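Local coordinates for ParB domain protein nuclease (Sulfolobus solfataricus, PDB 5K5D), which probably takes part in DNA partition as the ParB-like component of a pNOB8-type archaeal segregation system, and may have nuclease activity, at residues K20-F25 and Q88-A93; A53-V58 and K81-S86; E154-F159 and A170-R175. The protein carries 4 engineered substitutions. One frame throughout, in Å; residues are numbered along the deposited sequence.

Contact 1. Residues K20-F25 and Q88-A93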
# COMPACT_ATOMS: atom_id res chain seq x y z
N LYS B 20 16.83 13.38 10.27
CA LYS B 20 16.86 13.68 8.84
C LYS B 20 15.71 12.97 8.15
O LYS B 20 15.41 11.82 8.44
CB LYS B 20 18.20 13.27 8.24
CG LYS B 20 19.39 13.95 8.89
CD LYS B 20 20.65 13.10 8.79
CE LYS B 20 21.74 13.64 9.70
NZ LYS B 20 22.88 12.69 9.85
N GLU B 21 15.05 13.67 7.23
CA GLU B 21 13.88 13.10 6.57
C GLU B 21 14.20 12.55 5.19
O GLU B 21 15.04 13.08 4.47
CB GLU B 21 12.74 14.12 6.51
CG GLU B 21 12.96 15.25 5.52
CD GLU B 21 11.73 16.14 5.40
OE1 GLU B 21 11.07 16.38 6.43
OE2 GLU B 21 11.43 16.58 4.27
N ASP B 22 13.51 11.47 4.84
CA ASP B 22 13.66 10.83 3.54
C ASP B 22 12.35 11.04 2.80
O ASP B 22 11.29 10.58 3.25
CB ASP B 22 13.94 9.34 3.71
CG ASP B 22 14.16 8.63 2.39
OD1 ASP B 22 15.32 8.30 2.08
OD2 ASP B 22 13.16 8.41 1.66
N ASP B 23 12.40 11.73 1.67
CA ASP B 23 11.17 12.16 1.01
C ASP B 23 10.30 10.99 0.57
O ASP B 23 9.08 11.13 0.45
CB ASP B 23 11.48 13.08 -0.17
CG ASP B 23 10.63 14.33 -0.14
OD1 ASP B 23 9.55 14.34 -0.78
OD2 ASP B 23 11.03 15.30 0.54
N GLU B 24 10.91 9.83 0.35
CA GLU B 24 10.14 8.65 -0.02
C GLU B 24 9.36 8.14 1.18
O GLU B 24 8.17 7.88 1.09
CB GLU B 24 11.04 7.55 -0.57
CG GLU B 24 10.26 6.43 -1.24
CD GLU B 24 10.91 5.07 -1.09
OE1 GLU B 24 11.41 4.77 0.02
OE2 GLU B 24 10.93 4.30 -2.07
N PHE B 25 10.05 7.98 2.31
CA PHE B 25 9.40 7.50 3.52
C PHE B 25 8.36 8.51 3.96
O PHE B 25 7.32 8.15 4.52
CB PHE B 25 10.42 7.28 4.64
CG PHE B 25 11.50 6.30 4.29
CD1 PHE B 25 12.75 6.37 4.88
CD2 PHE B 25 11.26 5.30 3.36
CE1 PHE B 25 13.74 5.47 4.55
CE2 PHE B 25 12.25 4.39 3.02
CZ PHE B 25 13.49 4.47 3.62
N GLN B 88 20.80 1.75 2.34
CA GLN B 88 21.37 0.55 1.75
C GLN B 88 20.44 -0.65 1.92
O GLN B 88 20.28 -1.45 1.00
CB GLN B 88 22.74 0.25 2.35
CG GLN B 88 23.79 1.30 2.01
CD GLN B 88 25.19 0.87 2.40
OE1 GLN B 88 25.84 0.10 1.69
NE2 GLN B 88 25.66 1.35 3.55
N GLU B 89 19.83 -0.76 3.10
CA GLU B 89 18.87 -1.83 3.36
C GLU B 89 17.43 -1.29 3.38
O GLU B 89 16.70 -1.49 4.35
CB GLU B 89 19.19 -2.54 4.68
CG GLU B 89 20.44 -3.41 4.63
CD GLU B 89 20.90 -3.86 6.01
OE1 GLU B 89 21.50 -3.04 6.74
OE2 GLU B 89 20.67 -5.03 6.37
N ARG B 90 17.03 -0.60 2.32
CA ARG B 90 15.68 -0.08 2.21
C ARG B 90 14.63 -1.09 2.65
O ARG B 90 13.68 -0.74 3.36
CB ARG B 90 15.39 0.36 0.77
CG ARG B 90 16.16 1.57 0.32
CD ARG B 90 15.58 2.87 0.85
NE ARG B 90 14.84 3.59 -0.19
CZ ARG B 90 14.47 4.86 -0.09
NH1 ARG B 90 14.78 5.54 1.01
NH2 ARG B 90 13.80 5.44 -1.07
N ASP B 91 14.79 -2.33 2.21
CA ASP B 91 13.81 -3.37 2.51
C ASP B 91 13.44 -3.38 3.99
O ASP B 91 12.28 -3.63 4.34
CB ASP B 91 14.29 -4.75 2.05
CG ASP B 91 15.65 -5.12 2.62
OD1 ASP B 91 16.58 -4.30 2.54
OD2 ASP B 91 15.79 -6.25 3.16
N LYS B 92 14.41 -3.09 4.84
CA LYS B 92 14.17 -3.05 6.28
C LYS B 92 13.32 -1.84 6.68
O LYS B 92 12.44 -1.96 7.54
CB LYS B 92 15.49 -3.06 7.05
CG LYS B 92 16.19 -4.42 7.05
CD LYS B 92 17.49 -4.36 7.82
CE LYS B 92 18.06 -5.74 8.06
NZ LYS B 92 18.35 -6.46 6.79
N ALA B 93 13.57 -0.69 6.06
CA ALA B 93 12.77 0.50 6.33
C ALA B 93 11.34 0.26 5.87
O ALA B 93 10.38 0.60 6.56
CB ALA B 93 13.36 1.71 5.64
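Arg-90 reaches out from the first turn of helix 90-99 and brings its guanidinium up against two acids of segment 20-25, one at its edge and one over a face, an example of how one cation can serve partners that approach it quite differently. The chain folds back at chi2 (-78°) and bends again at chi3, and these two bends carry the end across to the other segment although the CB bond does not aim there. Asp-22 meets the group at its edge: Arg-90 NH1 donates to Asp-22 OD1 over 3.0 Å along a rather bent path, coming from above the carboxylate plane, while the second bond, from the same NH1 to OD2, is weak. Glu-24 behaves otherwise. Its carboxylate lies almost parallel to the guanidinium, the planes 10° apart, with OE1 over one face and 2.7 Å from Arg-90 NH2; no N-H points at it, so this salt bridge rests on charge alone. The Phe-25 ring slants past the same group at 42° to its plane and sets CZ 3.4 Å from CB of Ala-93, one turn further along the helix.

Asp-22 also stands at the N-cap position of the short, weakly bonded helix that follows it. Its OD2 accepts from Glu-24 N at 3.0 Å and from Phe-25 N at 3.2 Å, the two donors arriving from opposite faces of the carboxylate. Glu-24 OE2 turns to Tyr-94 and to Arg-122, the latter from helix 109-128. Chemically, the capping carboxylate is thus held by backbone N-H groups and a cation at once, which would favour its ionised form, and the negative charge of both acids is probably balanced by the two arginines.

Contact 2. Residues A53-V58 and K81-S86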
# COMPACT_ATOMS: atom_id res chain seq x y z
N ALA B 53 13.72 5.56 13.63
CA ALA B 53 14.82 6.07 12.83
C ALA B 53 15.88 5.01 12.61
O ALA B 53 15.95 4.03 13.36
CB ALA B 53 15.43 7.29 13.49
N ASP B 54 16.69 5.19 11.58
CA ASP B 54 17.77 4.26 11.32
C ASP B 54 19.06 4.70 12.02
O ASP B 54 19.07 5.63 12.84
CB ASP B 54 18.00 4.06 9.82
CG ASP B 54 18.73 5.22 9.17
OD1 ASP B 54 19.16 6.16 9.89
OD2 ASP B 54 18.90 5.19 7.94
N ARG B 55 20.15 4.02 11.68
CA ARG B 55 21.45 4.26 12.28
C ARG B 55 21.91 5.71 12.15
O ARG B 55 22.45 6.29 13.09
CB ARG B 55 22.47 3.33 11.62
CG ARG B 55 23.76 3.17 12.38
CD ARG B 55 24.35 1.81 12.08
NE ARG B 55 24.64 1.62 10.66
CZ ARG B 55 24.60 0.45 10.05
NH1 ARG B 55 24.26 -0.64 10.72
NH2 ARG B 55 24.89 0.36 8.76
N ASN B 56 21.69 6.30 10.98
CA ASN B 56 22.12 7.67 10.72
C ASN B 56 21.02 8.69 10.99
O ASN B 56 21.09 9.82 10.52
CB ASN B 56 22.59 7.82 9.27
CG ASN B 56 23.76 6.90 8.94
OD1 ASN B 56 24.67 6.72 9.75
ND2 ASN B 56 23.72 6.31 7.75
N TYR B 57 20.02 8.28 11.76
CA TYR B 57 18.98 9.19 12.21
C TYR B 57 18.10 9.68 11.06
O TYR B 57 17.55 10.78 11.09
CB TYR B 57 19.59 10.36 12.99
CG TYR B 57 20.37 9.88 14.20
CD1 TYR B 57 21.74 9.67 14.13
CD2 TYR B 57 19.72 9.61 15.40
CE1 TYR B 57 22.44 9.21 15.23
CE2 TYR B 57 20.41 9.16 16.50
CZ TYR B 57 21.77 8.96 16.41
OH TYR B 57 22.47 8.50 17.51
N VAL B 58 17.99 8.84 10.03
CA VAL B 58 17.01 9.05 8.98
C VAL B 58 15.66 8.57 9.49
O VAL B 58 15.50 7.41 9.88
CB VAL B 58 17.39 8.28 7.69
CG1 VAL B 58 16.27 8.36 6.67
CG2 VAL B 58 18.68 8.81 7.11
N LYS B 81 16.35 3.96 17.46
CA LYS B 81 17.40 3.91 16.45
C LYS B 81 17.74 2.47 16.13
O LYS B 81 18.31 1.75 16.95
CB LYS B 81 18.65 4.66 16.92
CG LYS B 81 19.68 4.87 15.82
CD LYS B 81 20.91 5.61 16.32
CE LYS B 81 21.75 4.74 17.23
NZ LYS B 81 22.96 5.47 17.70
N TYR B 82 17.37 2.04 14.93
CA TYR B 82 17.65 0.70 14.46
C TYR B 82 19.05 0.63 13.87
O TYR B 82 19.55 1.61 13.31
CB TYR B 82 16.62 0.27 13.43
CG TYR B 82 15.31 -0.12 14.04
CD1 TYR B 82 14.45 0.83 14.56
CD2 TYR B 82 14.93 -1.45 14.10
CE1 TYR B 82 13.24 0.47 15.13
CE2 TYR B 82 13.72 -1.83 14.67
CZ TYR B 82 12.89 -0.86 15.18
OH TYR B 82 11.69 -1.23 15.75
N ASP B 83 19.68 -0.54 13.99
CA ASP B 83 21.06 -0.69 13.58
C ASP B 83 21.20 -1.12 12.13
O ASP B 83 21.76 -2.17 11.82
CB ASP B 83 21.77 -1.69 14.49
CG ASP B 83 23.25 -1.81 14.17
OD1 ASP B 83 23.85 -0.77 13.82
OD2 ASP B 83 23.79 -2.93 14.25
N PHE B 84 20.68 -0.30 11.23
CA PHE B 84 20.84 -0.56 9.81
C PHE B 84 20.77 0.74 9.03
O PHE B 84 20.21 1.73 9.51
CB PHE B 84 19.77 -1.54 9.31
CG PHE B 84 18.42 -0.92 9.11
CD1 PHE B 84 17.51 -0.86 10.16
CD2 PHE B 84 18.05 -0.41 7.88
CE1 PHE B 84 16.26 -0.29 9.98
CE2 PHE B 84 16.80 0.16 7.70
CZ PHE B 84 15.91 0.21 8.75
N ASP B 85 21.36 0.75 7.85
CA ASP B 85 21.37 1.92 6.99
C ASP B 85 20.22 1.82 6.01
O ASP B 85 20.23 0.99 5.11
CB ASP B 85 22.71 2.02 6.25
CG ASP B 85 22.90 3.35 5.56
OD1 ASP B 85 21.90 3.93 5.10
OD2 ASP B 85 24.06 3.81 5.49
N SER B 86 19.20 2.66 6.20
CA SER B 86 18.01 2.63 5.37
C SER B 86 18.32 2.93 3.91
O SER B 86 17.57 2.55 3.02
CB SER B 86 16.97 3.63 5.88
OG SER B 86 17.40 4.96 5.66
O HOH W 1 25.89 3.47 7.51
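The guanidinium of Arg-55 lies with one face over the backbone of segment 81-86, where Phe-84 CA and Asp-85 N sit beneath its rim. At its edge, Arg-55 NH1 gives a nearly straight bond of 3.1 Å to Asp-83 OD1, in the guanidinium plane but far above that of the carboxylate; the two planes stand 66° apart. A water at another part of the edge is weakly bonded to NH2 and donates to Asp-85 OD2, while Asp-85 OD1 accepts from the backbone N of Gln-87. The Tyr-82 ring has Ala-53 O at its edge, whereas Lys-81 crosses the Tyr-57 ring obliquely, its CD 3.5 Å from CZ. A bend at chi3 (72°) then brings Lys-81 NZ to Tyr-57 OH at 3.1 Å, and Glu-12 binds both polar ends.

Asp-54 uses both its carboxylate oxygens. With CG between its backbone N and carbonyl carbon (chi1 77°), OD2 takes Ser-86 OG at 2.7 Å and Ser-86 N at 3.1 Å, from opposite faces of the carboxylate. OD1 turns back to accept from Val-58 N. The same buried side chain therefore ties its own turn to the loop across from it.

Between the backbones, Tyr-82 N donates to Ala-53 O at 2.9 Å, and Arg-55 N to Phe-84 O. Past the parallel pairing of Ala-53 with Lys-81, an inverse gamma turn centred on Asp-83 follows one strand; after the other, a type I turn with a G1-type bulge at Tyr-57 closes the hairpin of strands 51-53 and 59-61, within the mixed sheet of the ParB-like N-terminal domain.

Contact 3. Residues E154-F159 and A170-R175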
# COMPACT_ATOMS: atom_id res chain seq x y z
N GLU B 154 -1.21 -21.64 -13.04
CA GLU B 154 -1.86 -20.58 -13.80
C GLU B 154 -1.52 -19.22 -13.19
O GLU B 154 -1.24 -18.26 -13.90
CB GLU B 154 -3.38 -20.78 -13.79
CG GLU B 154 -4.15 -19.66 -14.47
CD GLU B 154 -5.48 -19.38 -13.79
OE1 GLU B 154 -5.69 -19.87 -12.66
OE2 GLU B 154 -6.31 -18.66 -14.39
N GLU B 155 -1.55 -19.16 -11.86
CA GLU B 155 -1.27 -17.93 -11.14
C GLU B 155 0.20 -17.53 -11.28
O GLU B 155 0.57 -16.38 -11.05
CB GLU B 155 -1.66 -18.10 -9.67
CG GLU B 155 -1.59 -16.84 -8.85
CD GLU B 155 -2.22 -17.01 -7.49
OE1 GLU B 155 -3.36 -17.52 -7.43
OE2 GLU B 155 -1.58 -16.66 -6.48
N ASN B 156 1.04 -18.50 -11.65
CA ASN B 156 2.45 -18.24 -11.89
C ASN B 156 2.71 -18.00 -13.37
O ASN B 156 3.86 -17.86 -13.80
CB ASN B 156 3.30 -19.41 -11.38
CG ASN B 156 4.63 -18.95 -10.80
OD1 ASN B 156 5.10 -17.85 -11.07
ND2 ASN B 156 5.24 -19.81 -9.99
N GLU B 157 1.64 -17.95 -14.16
CA GLU B 157 1.73 -17.71 -15.60
C GLU B 157 1.64 -16.23 -15.92
O GLU B 157 2.29 -15.74 -16.84
CB GLU B 157 0.61 -18.45 -16.35
CG GLU B 157 0.56 -19.95 -16.13
CD GLU B 157 1.75 -20.68 -16.73
OE1 GLU B 157 1.73 -21.93 -16.75
OE2 GLU B 157 2.70 -20.01 -17.19
N GLU B 158 0.80 -15.52 -15.17
CA GLU B 158 0.60 -14.09 -15.40
C GLU B 158 1.67 -13.27 -14.69
O GLU B 158 2.09 -13.60 -13.59
CB GLU B 158 -0.79 -13.65 -14.95
CG GLU B 158 -1.93 -14.39 -15.63
CD GLU B 158 -2.31 -15.66 -14.90
OE1 GLU B 158 -2.81 -16.60 -15.55
OE2 GLU B 158 -2.12 -15.71 -13.66
N PHE B 159 2.09 -12.19 -15.34
CA PHE B 159 3.16 -11.36 -14.82
C PHE B 159 2.84 -9.89 -15.02
O PHE B 159 2.03 -9.53 -15.86
CB PHE B 159 4.48 -11.71 -15.52
CG PHE B 159 4.99 -13.09 -15.22
CD1 PHE B 159 4.48 -14.19 -15.90
CD2 PHE B 159 5.97 -13.30 -14.27
CE1 PHE B 159 4.95 -15.47 -15.64
CE2 PHE B 159 6.43 -14.57 -13.99
CZ PHE B 159 5.92 -15.66 -14.68
N ALA B 170 1.70 -13.32 -10.29
CA ALA B 170 0.69 -13.15 -9.26
C ALA B 170 1.02 -14.01 -8.05
O ALA B 170 0.67 -13.67 -6.92
CB ALA B 170 -0.69 -13.52 -9.80
N LEU B 171 1.70 -15.12 -8.29
CA LEU B 171 2.02 -16.05 -7.22
C LEU B 171 3.11 -15.48 -6.32
O LEU B 171 2.95 -15.42 -5.11
CB LEU B 171 2.45 -17.40 -7.78
CG LEU B 171 2.68 -18.49 -6.74
CD1 LEU B 171 1.40 -18.74 -5.94
CD2 LEU B 171 3.15 -19.77 -7.41
N GLU B 172 4.22 -15.07 -6.94
CA GLU B 172 5.33 -14.51 -6.19
C GLU B 172 4.87 -13.30 -5.40
O GLU B 172 5.17 -13.17 -4.21
CB GLU B 172 6.47 -14.14 -7.14
CG GLU B 172 6.86 -15.25 -8.11
CD GLU B 172 7.83 -14.79 -9.18
OE1 GLU B 172 7.39 -14.11 -10.14
OE2 GLU B 172 9.04 -15.10 -9.07
N TYR B 173 4.12 -12.41 -6.06
CA TYR B 173 3.58 -11.22 -5.42
C TYR B 173 2.71 -11.58 -4.22
O TYR B 173 2.79 -10.95 -3.17
CB TYR B 173 2.78 -10.37 -6.41
CG TYR B 173 2.51 -8.96 -5.93
CD1 TYR B 173 1.32 -8.64 -5.29
CD2 TYR B 173 3.45 -7.96 -6.10
CE1 TYR B 173 1.07 -7.35 -4.85
CE2 TYR B 173 3.21 -6.67 -5.66
CZ TYR B 173 2.02 -6.37 -5.04
OH TYR B 173 1.79 -5.08 -4.60
N GLU B 174 1.87 -12.60 -4.39
CA GLU B 174 0.99 -13.04 -3.31
C GLU B 174 1.79 -13.59 -2.13
O GLU B 174 1.44 -13.36 -0.97
CB GLU B 174 0.01 -14.09 -3.81
CG GLU B 174 -0.95 -14.59 -2.75
CD GLU B 174 -1.83 -15.72 -3.25
OE1 GLU B 174 -1.99 -16.72 -2.52
OE2 GLU B 174 -2.35 -15.60 -4.37
N ARG B 175 2.85 -14.34 -2.42
CA ARG B 175 3.67 -14.92 -1.37
C ARG B 175 4.35 -13.80 -0.60
O ARG B 175 4.53 -13.89 0.62
CB ARG B 175 4.71 -15.88 -1.96
CG ARG B 175 6.13 -15.32 -2.00
CD ARG B 175 7.10 -16.31 -2.62
NE ARG B 175 6.65 -16.79 -3.92
CZ ARG B 175 7.45 -17.08 -4.94
NH1 ARG B 175 8.76 -16.93 -4.82
NH2 ARG B 175 6.94 -17.52 -6.08
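Leu-171 and Asn-156 meet where the two backbones come nearest: Leu-171 CD2 rests 3.3 Å from Asn-156 ND2, the side chains crossing at a slant. Beside them Ala-170 CB packs on the aliphatic part of Glu-155, 3.6 Å from CG. From there Glu-155 runs out extended, its CG opposite the backbone N (chi1 -172°), and meets Glu-174 at about a right angle. Glu-155 OE2 lies 2.5 Å from Glu-174 OE2, the carboxylates turned 46° from each other, so close that one of the acids probably carries a proton. A long, weak ion pair joins Glu-155 to Arg-193.

Two weak backbone bonds accompany these side-chain contacts: Leu-171 N to Glu-155 O at 3.2 Å and Ala-170 N to Glu-158 O at 3.3 Å. The loop thus supplies carbonyls to N-H groups in the first turn of the helix. In the next shell, Ser-169 takes Asn-156 OD1 through its hydroxyl and Glu-172 OE1 through its backbone N.

Segment 154-159 leads into strand 159-161, which pairs antiparallel with strand 167-169; helix 170-180 follows directly, and its Glu-174 and Tyr-173 touch helix 189-201, with Tyr-173 also against helix 109-128.

From the N terminus, strand 9-15 leads to segment 20-25, where contact 1 opens a loop that closes only at 88-93. Contact 2, between 53-58 and 81-86, is nested inside that loop, enclosing strand 59-61, helix 63-71 and most of strand 76-82. The two touch, with centres about 9 Å apart: Lys-20 N lies 2.8 Å from Tyr-57 O, tying segment 20-25 to the turn, and Phe-84 packs on Glu-89 and Lys-92, joining the end of strand 76-82 to the start of helix 90-99. Contact 3 follows in series as a short closure around the two-stranded sheet, its centre about 27 Å from that of contact 1, with helix 109-128 lying between them in the chain.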